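Local structure of ATP phosphoribosyltransferase regulatory subunit (Bacillus halodurans, 3OD1) at residues Thr35-Leu40 with Met149-Lys154; Asn39-Asp44 with Glu257-Ser262; Glu302-Ser305 with Pro310-Ala313. The protein is predicted to be required for the first step of histidine biosynthesis, acting with HisG, and may allow histidine to feedback-regulate ATP phosphoribosyltransferase activity. All blocks are in the same frame, centred on the assembly; numbering follows the deposited sequence.

Contact 1: Thr35-Leu40 with Met149-Lys154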
loop_
_atom_site.group_PDB
_atom_site.type_symbol
_atom_site.label_atom_id
_atom_site.label_comp_id
_atom_site.label_asym_id
_atom_site.label_seq_id
_atom_site.Cartn_x
_atom_site.Cartn_y
_atom_site.Cartn_z
ATOM N N THR B 35 9.799 -8.667 -4.073
ATOM C CA THR B 35 9.108 -9.319 -2.968
ATOM C C THR B 35 9.091 -10.839 -3.147
ATOM O O THR B 35 9.135 -11.585 -2.171
ATOM C CB THR B 35 7.675 -8.769 -2.773
ATOM O OG1 THR B 35 6.967 -8.817 -4.011
ATOM C CG2 THR B 35 7.720 -7.323 -2.291
ATOM N N GLU B 36 9.058 -11.291 -4.396
ATOM C CA GLU B 36 9.156 -12.720 -4.681
ATOM C C GLU B 36 10.509 -13.297 -4.260
ATOM O O GLU B 36 10.566 -14.385 -3.702
ATOM C CB GLU B 36 8.941 -12.996 -6.164
ATOM C CG GLU B 36 7.632 -13.702 -6.459
ATOM C CD GLU B 36 7.336 -13.789 -7.944
ATOM O OE1 GLU B 36 8.114 -14.445 -8.675
ATOM O OE2 GLU B 36 6.321 -13.195 -8.377
ATOM N N GLU B 37 11.594 -12.595 -4.575
ATOM C CA GLU B 37 12.933 -13.038 -4.155
ATOM C C GLU B 37 13.025 -13.041 -2.632
ATOM O O GLU B 37 13.469 -14.013 -2.015
ATOM C CB GLU B 37 14.029 -12.130 -4.726
ATOM C CG GLU B 37 15.456 -12.616 -4.439
ATOM C CD GLU B 37 15.783 -13.906 -5.178
ATOM O OE1 GLU B 37 15.076 -14.204 -6.151
ATOM O OE2 GLU B 37 16.741 -14.620 -4.797
ATOM N N ILE B 38 12.583 -11.947 -2.027
ATOM C CA ILE B 38 12.588 -11.831 -0.574
ATOM C C ILE B 38 11.866 -13.002 0.100
ATOM O O ILE B 38 12.322 -13.532 1.126
ATOM C CB ILE B 38 12.010 -10.473 -0.150
ATOM C CG1 ILE B 38 12.996 -9.348 -0.533
ATOM C CG2 ILE B 38 11.678 -10.456 1.341
ATOM C CD1 ILE B 38 12.374 -7.951 -0.474
ATOM N N ASN B 39 10.759 -13.436 -0.490
ATOM C CA ASN B 39 9.990 -14.533 0.094
ATOM C C ASN B 39 10.705 -15.873 -0.009
ATOM O O ASN B 39 10.583 -16.733 0.878
ATOM C CB ASN B 39 8.613 -14.630 -0.553
ATOM C CG ASN B 39 7.507 -14.637 0.470
ATOM O OD1 ASN B 39 6.739 -15.595 0.554
ATOM N ND2 ASN B 39 7.432 -13.575 1.282
ATOM N N LEU B 40 11.435 -16.042 -1.101
ATOM C CA LEU B 40 12.278 -17.220 -1.302
ATOM C C LEU B 40 13.414 -17.351 -0.275
ATOM O O LEU B 40 13.996 -18.424 -0.129
ATOM C CB LEU B 40 12.852 -17.218 -2.714
ATOM C CG LEU B 40 11.800 -17.461 -3.812
ATOM C CD1 LEU B 40 12.435 -17.351 -5.197
ATOM C CD2 LEU B 40 11.161 -18.826 -3.639
HETATM N N MSE B 149 19.728 -8.358 -1.077
HETATM C CA MSE B 149 19.494 -7.096 -1.772
HETATM C C MSE B 149 19.968 -7.171 -3.222
HETATM O O MSE B 149 19.277 -6.706 -4.146
HETATM C CB MSE B 149 20.208 -5.945 -1.067
HETATM C CG MSE B 149 19.654 -4.573 -1.484
HETATM SE SE MSE B 149 20.488 -3.072 -0.551
HETATM C CE MSE B 149 22.290 -3.202 -1.255
ATOM N N ILE B 150 21.162 -7.731 -3.410
ATOM C CA ILE B 150 21.743 -7.859 -4.734
ATOM C C ILE B 150 20.898 -8.786 -5.601
ATOM O O ILE B 150 20.672 -8.512 -6.783
ATOM C CB ILE B 150 23.211 -8.353 -4.656
ATOM C CG1 ILE B 150 24.086 -7.262 -4.018
ATOM C CG2 ILE B 150 23.716 -8.789 -6.047
ATOM C CD1 ILE B 150 25.522 -7.654 -3.767
ATOM N N ALA B 151 20.413 -9.880 -5.016
ATOM C CA ALA B 151 19.609 -10.827 -5.780
ATOM C C ALA B 151 18.252 -10.220 -6.135
ATOM O O ALA B 151 17.702 -10.460 -7.221
ATOM C CB ALA B 151 19.449 -12.127 -5.018
ATOM N N ALA B 152 17.707 -9.423 -5.223
ATOM C CA ALA B 152 16.413 -8.778 -5.474
ATOM C C ALA B 152 16.549 -7.685 -6.544
ATOM O O ALA B 152 15.713 -7.572 -7.433
ATOM C CB ALA B 152 15.845 -8.198 -4.178
ATOM N N LEU B 153 17.603 -6.877 -6.447
ATOM C CA LEU B 153 17.869 -5.851 -7.446
ATOM C C LEU B 153 18.012 -6.468 -8.834
ATOM O O LEU B 153 17.436 -5.972 -9.793
ATOM C CB LEU B 153 19.118 -5.054 -7.081
ATOM C CG LEU B 153 18.892 -4.123 -5.892
ATOM C CD1 LEU B 153 20.171 -3.409 -5.514
ATOM C CD2 LEU B 153 17.786 -3.126 -6.229
ATOM N N LYS B 154 18.767 -7.560 -8.919
ATOM C CA LYS B 154 18.919 -8.321 -10.157
ATOM C C LYS B 154 17.595 -8.827 -10.709
ATOM O O LYS B 154 17.331 -8.721 -11.906
ATOM C CB LYS B 154 19.857 -9.513 -9.947
ATOM C CG LYS B 154 21.320 -9.134 -9.878
ATOM C CD LYS B 154 22.193 -10.168 -10.567
ATOM C CE LYS B 154 22.570 -11.302 -9.637
ATOM N NZ LYS B 154 23.644 -12.149 -10.244
#

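Contact 2: Asn39-Asp44 with Glu257-Ser262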
loop_
_atom_site.group_PDB
_atom_site.type_symbol
_atom_site.label_atom_id
_atom_site.label_comp_id
_atom_site.label_asym_id
_atom_site.label_seq_id
_atom_site.Cartn_x
_atom_site.Cartn_y
_atom_site.Cartn_z
ATOM N N ASN B 39 10.759 -13.436 -0.490
ATOM C CA ASN B 39 9.990 -14.533 0.094
ATOM C C ASN B 39 10.705 -15.873 -0.009
ATOM O O ASN B 39 10.583 -16.733 0.878
ATOM C CB ASN B 39 8.613 -14.630 -0.553
ATOM C CG ASN B 39 7.507 -14.637 0.470
ATOM O OD1 ASN B 39 6.739 -15.595 0.554
ATOM N ND2 ASN B 39 7.432 -13.575 1.282
ATOM N N LEU B 40 11.435 -16.042 -1.101
ATOM C CA LEU B 40 12.278 -17.220 -1.302
ATOM C C LEU B 40 13.414 -17.351 -0.275
ATOM O O LEU B 40 13.996 -18.424 -0.129
ATOM C CB LEU B 40 12.852 -17.218 -2.714
ATOM C CG LEU B 40 11.800 -17.461 -3.812
ATOM C CD1 LEU B 40 12.435 -17.351 -5.197
ATOM C CD2 LEU B 40 11.161 -18.826 -3.639
ATOM N N TRP B 41 13.741 -16.264 0.418
ATOM C CA TRP B 41 14.809 -16.303 1.432
ATOM C C TRP B 41 14.261 -16.400 2.853
ATOM O O TRP B 41 14.999 -16.224 3.825
ATOM C CB TRP B 41 15.709 -15.068 1.321
ATOM C CG TRP B 41 16.528 -15.019 0.083
ATOM C CD1 TRP B 41 16.078 -15.126 -1.203
ATOM C CD2 TRP B 41 17.949 -14.825 -0.001
ATOM N NE1 TRP B 41 17.132 -15.021 -2.080
ATOM C CE2 TRP B 41 18.288 -14.825 -1.370
ATOM C CE3 TRP B 41 18.967 -14.650 0.949
ATOM C CZ2 TRP B 41 19.604 -14.656 -1.816
ATOM C CZ3 TRP B 41 20.268 -14.494 0.506
ATOM C CH2 TRP B 41 20.577 -14.501 -0.864
ATOM N N GLY B 42 12.961 -16.636 2.973
ATOM C CA GLY B 42 12.347 -16.898 4.260
ATOM C C GLY B 42 11.845 -15.701 5.040
ATOM O O GLY B 42 11.523 -15.825 6.222
ATOM N N TYR B 43 11.768 -14.537 4.399
ATOM C CA TYR B 43 11.285 -13.336 5.088
ATOM C C TYR B 43 9.763 -13.289 5.019
ATOM O O TYR B 43 9.168 -13.727 4.027
ATOM C CB TYR B 43 11.927 -12.065 4.502
ATOM C CG TYR B 43 13.393 -11.939 4.858
ATOM C CD1 TYR B 43 13.819 -11.022 5.815
ATOM C CD2 TYR B 43 14.346 -12.758 4.262
ATOM C CE1 TYR B 43 15.153 -10.915 6.166
ATOM C CE2 TYR B 43 15.695 -12.672 4.618
ATOM C CZ TYR B 43 16.086 -11.748 5.570
ATOM O OH TYR B 43 17.408 -11.639 5.911
ATOM N N ASP B 44 9.128 -12.812 6.084
ATOM C CA ASP B 44 7.662 -12.687 6.104
ATOM C C ASP B 44 7.279 -11.217 6.044
ATOM O O ASP B 44 7.712 -10.418 6.884
ATOM C CB ASP B 44 7.060 -13.254 7.390
ATOM C CG ASP B 44 7.198 -14.764 7.508
ATOM O OD1 ASP B 44 7.023 -15.491 6.513
ATOM O OD2 ASP B 44 7.444 -15.221 8.627
ATOM N N GLU B 257 31.492 -13.738 -1.340
ATOM C CA GLU B 257 32.110 -14.580 -2.360
ATOM C C GLU B 257 31.357 -15.897 -2.458
ATOM O O GLU B 257 31.028 -16.352 -3.552
ATOM C CB GLU B 257 33.589 -14.847 -2.035
ATOM C CG GLU B 257 34.482 -13.618 -2.134
ATOM C CD GLU B 257 35.959 -13.964 -2.071
ATOM O OE1 GLU B 257 36.418 -14.462 -1.021
ATOM O OE2 GLU B 257 36.658 -13.738 -3.079
ATOM N N SER B 258 31.080 -16.506 -1.310
ATOM C CA SER B 258 30.325 -17.751 -1.287
ATOM C C SER B 258 28.976 -17.570 -1.955
ATOM O O SER B 258 28.500 -18.467 -2.655
ATOM C CB SER B 258 30.149 -18.255 0.145
ATOM O OG SER B 258 31.412 -18.553 0.704
ATOM N N TYR B 259 28.352 -16.413 -1.743
ATOM C CA TYR B 259 27.100 -16.115 -2.436
ATOM C C TYR B 259 27.290 -15.766 -3.910
ATOM O O TYR B 259 26.315 -15.532 -4.616
ATOM C CB TYR B 259 26.349 -14.959 -1.775
ATOM C CG TYR B 259 25.535 -15.335 -0.561
ATOM C CD1 TYR B 259 24.295 -15.952 -0.687
ATOM C CD2 TYR B 259 25.988 -15.027 0.719
ATOM C CE1 TYR B 259 23.537 -16.282 0.442
ATOM C CE2 TYR B 259 25.244 -15.342 1.838
ATOM C CZ TYR B 259 24.020 -15.968 1.698
ATOM O OH TYR B 259 23.290 -16.284 2.825
ATOM N N GLY B 260 28.532 -15.701 -4.370
ATOM C CA GLY B 260 28.790 -15.294 -5.740
ATOM C C GLY B 260 28.305 -13.877 -6.011
ATOM O O GLY B 260 27.901 -13.555 -7.129
ATOM N N ALA B 261 28.351 -13.028 -4.982
ATOM C CA ALA B 261 27.879 -11.651 -5.090
ATOM C C ALA B 261 29.045 -10.675 -5.139
ATOM O O ALA B 261 28.855 -9.461 -5.181
ATOM C CB ALA B 261 26.956 -11.309 -3.922
ATOM N N SER B 262 30.250 -11.223 -5.168
ATOM C CA SER B 262 31.475 -10.451 -5.026
ATOM C C SER B 262 31.648 -9.370 -6.088
ATOM O O SER B 262 32.110 -8.262 -5.790
ATOM C CB SER B 262 32.676 -11.396 -5.059
ATOM O OG SER B 262 33.736 -10.857 -4.314
#

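Contact 3: Glu302-Ser305 with Pro310-Ala313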
loop_
_atom_site.group_PDB
_atom_site.type_symbol
_atom_site.label_atom_id
_atom_site.label_comp_id
_atom_site.label_asym_id
_atom_site.label_seq_id
_atom_site.Cartn_x
_atom_site.Cartn_y
_atom_site.Cartn_z
ATOM N N GLU B 302 21.558 -1.270 18.630
ATOM C CA GLU B 302 21.048 -0.694 19.879
ATOM C C GLU B 302 19.561 -0.302 19.826
ATOM O O GLU B 302 18.979 0.111 20.828
ATOM C CB GLU B 302 21.903 0.505 20.305
ATOM C CG GLU B 302 23.359 0.135 20.578
ATOM C CD GLU B 302 23.479 -1.005 21.586
ATOM O OE1 GLU B 302 22.646 -1.080 22.520
ATOM O OE2 GLU B 302 24.403 -1.833 21.438
ATOM N N LEU B 303 18.929 -0.446 18.673
ATOM C CA LEU B 303 17.523 -0.045 18.576
ATOM C C LEU B 303 16.586 -0.939 19.389
ATOM O O LEU B 303 15.763 -0.438 20.153
ATOM C CB LEU B 303 17.055 0.012 17.125
ATOM C CG LEU B 303 15.613 0.481 16.895
ATOM C CD1 LEU B 303 15.421 1.932 17.345
ATOM C CD2 LEU B 303 15.246 0.336 15.430
ATOM N N LEU B 304 16.699 -2.256 19.225
ATOM C CA LEU B 304 15.756 -3.161 19.888
ATOM C C LEU B 304 15.770 -3.004 21.407
ATOM O O LEU B 304 14.753 -3.250 22.070
ATOM C CB LEU B 304 15.983 -4.624 19.479
ATOM C CG LEU B 304 15.198 -5.115 18.250
ATOM C CD1 LEU B 304 13.694 -5.119 18.512
ATOM C CD2 LEU B 304 15.513 -4.273 17.021
ATOM N N SER B 305 16.916 -2.596 21.953
ATOM C CA SER B 305 17.037 -2.343 23.388
ATOM C C SER B 305 16.100 -1.234 23.836
ATOM O O SER B 305 15.574 -1.276 24.944
ATOM C CB SER B 305 18.471 -1.970 23.764
ATOM O OG SER B 305 19.336 -3.077 23.603
ATOM N N PRO B 310 16.366 -6.340 23.720
ATOM C CA PRO B 310 17.679 -6.123 23.098
ATOM C C PRO B 310 17.997 -7.217 22.100
ATOM O O PRO B 310 17.773 -8.399 22.382
ATOM C CB PRO B 310 18.653 -6.214 24.280
ATOM C CG PRO B 310 17.839 -5.865 25.475
ATOM C CD PRO B 310 16.441 -6.359 25.193
ATOM N N ALA B 311 18.514 -6.819 20.944
ATOM C CA ALA B 311 19.011 -7.770 19.960
ATOM C C ALA B 311 19.897 -7.042 18.977
ATOM O O ALA B 311 19.753 -5.839 18.785
ATOM C CB ALA B 311 17.864 -8.437 19.227
ATOM N N GLN B 312 20.833 -7.773 18.381
ATOM C CA GLN B 312 21.561 -7.280 17.227
ATOM C C GLN B 312 20.574 -7.298 16.066
ATOM O O GLN B 312 19.607 -8.062 16.075
ATOM C CB GLN B 312 22.781 -8.170 16.939
ATOM C CG GLN B 312 23.640 -8.432 18.169
ATOM C CD GLN B 312 24.799 -9.376 17.887
ATOM O OE1 GLN B 312 25.806 -8.977 17.298
ATOM N NE2 GLN B 312 24.661 -10.635 18.309
ATOM N N ALA B 313 20.778 -6.420 15.090
ATOM C CA ALA B 313 19.850 -6.333 13.966
ATOM C C ALA B 313 20.515 -5.689 12.764
ATOM O O ALA B 313 21.377 -4.814 12.902
ATOM C CB ALA B 313 18.581 -5.572 14.353
HETATM O O HOH W 1 18.843 -3.463 17.704
HETATM O O HOH W 2 19.387 -3.944 20.995
#

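Contact 1: Thr35-Leu40 with Met149-Lys154
Glu37 lies against Ala151 and Ala152 where two helices of the class II synthetase-like fold meet. Helix 21-40 and helix 139-155 both rest on the large mixed sheet. Ile38 reaches Leu129 and Val131 of that sheet, while Met149, a selenomethionine, and Leu153 touch Cys295. The small alanine side chains leave room for the close approach. The CA atoms of Glu37 and Ala152 are 5.7 Å apart. Glu37 CB is 4.4 Å from Ala152 CB. Glu37 uses its aliphatic part for packing. CG is anti to the backbone N (chi1 -174°), which carries it out toward the partner helix, 4.0 Å from the backbone N of Ala152. The chain then bends at chi2 (68°), and the carboxylate comes to lie beside the methyl of Ala151. The carboxylate also has polar partners beyond the two segments. OE1 forms a salt bridge with Arg155, and OE2 accepts a hydrogen bond from NE1 of Trp41. Held at both oxygens, the carboxylate probably has little freedom to rotate. With an alanine here, Trp41 NE1 is likely to lose its acceptor and Arg155 a carboxylate mate, and the alanine surface between the helices would probably be less covered. The closest approach across the contact is from Glu37 OE2 to Ala151 CB, at 3.7 Å.

Contact 2: Asn39-Asp44 with Glu257-Ser262
Trp41 and Tyr259 meet through the outer corners of their rings. CH2 of Trp41 is 3.7 Å from CE1 of Tyr259, and CZ3 of Trp41 approaches the same atom equally closely. The planes are near parallel, at 19°, but slid apart. The centroids of the Trp41 six-membered ring and the Tyr259 ring stand 5.7 Å apart, so there is little overlap. The backbones are far apart, with 12.9 Å between the CA atoms of Trp41 and Tyr259. In Trp41, CG is anti to the carbonyl carbon (chi1 -68°), which leaves the indole pointing toward Tyr259, so that CH2 and CZ3 reach CE1. Helix 139-155 bridges the gap, with Leu148 touching Trp41 and Ala147 touching Tyr259. Glu37 holds the indole N-H. At the dimer interface, Arg359 of the second subunit makes a cation-pi contact with Trp41, and its Ile352 packs on Tyr259. Trp41 lies near the C-terminal end of helix 21-40, in the class II synthetase-like core. Tyr259 follows helix 240-258, which probably belongs to the helical insertion known from histidyl-tRNA synthetases. Helix 240-258 ends in a Schellman motif, with Gly260 at positive phi and its N bonded to Glu257 O at 2.7 Å. Gly42 also has positive phi (89°). A side chain there would press on the carbonyl O of Trp41. Gly42 N bonds back to Asn39 O at 3.2 Å. Tyr43 bonds through OH to Glu144, and Asp44 OD1 accepts a hydrogen bond from Gln338 of the second subunit.

Contact 3: Glu302-Ser305 with Pro310-Ala313
The pyrrolidine ring of Pro310 turns one face toward Ser305, whose OG stands above the CB corner, 3.3 Å from Pro310 CB. Ser305 OG is anti to its own carbonyl carbon (chi1 -68°), beside its backbone N, which turns it toward this ring. The peptide that joins Pro310 to Ala311 is the second flat group. Leu304 CB lies over one of its faces, 3.7 Å from Ala311 N. The contact closes a short loop in the class II synthetase-like fold, between the short helix 303-306 and strand 313-319. That strand runs on into helix 320-327, consistent with the strand-helix unit of class II motif 3. The CA atoms of Ser305 and Pro310 are only 3.8 Å apart. Leu304 is the main apolar link. Its CB faces the methyl of Ala311, and its CD2 comes within 4.3 Å of Ala313 CB. Ile134 of strand 125-134 also touches Leu304, Ala311 and Ala313, and Ala90 and Val93 of helix 86-94 pack on Leu304. Two waters link the segments. One accepts from Leu304 N and is 2.8 Å from Ala311 O, probably donating to it. The other bonds to Ser305 OG at 2.7 Å and accepts from Ala311 N at 3.0 Å.

Overall arrangement
From the N terminus, helix 21-40 opens both contact 1 and contact 2, which share Asn39 and Leu40. Contact 1 closes first, when helix 139-155 returns after strands 104-113 and 125-134. Contact 2 closes a longer loop from the same start, so the loop of contact 1 lies almost wholly within its span. Together they tie helix 21-40 to helix 139-155 and to the end of helix 240-258. The two adjoin, with centres 8 Å apart, and Ala151 packs on Trp41. Both also reach the second subunit. Contact 3 follows in series and closes a short local loop leading into strand 313-319. Its nearest atoms are about 14 Å from contact 1 and about 10 Å from contact 2.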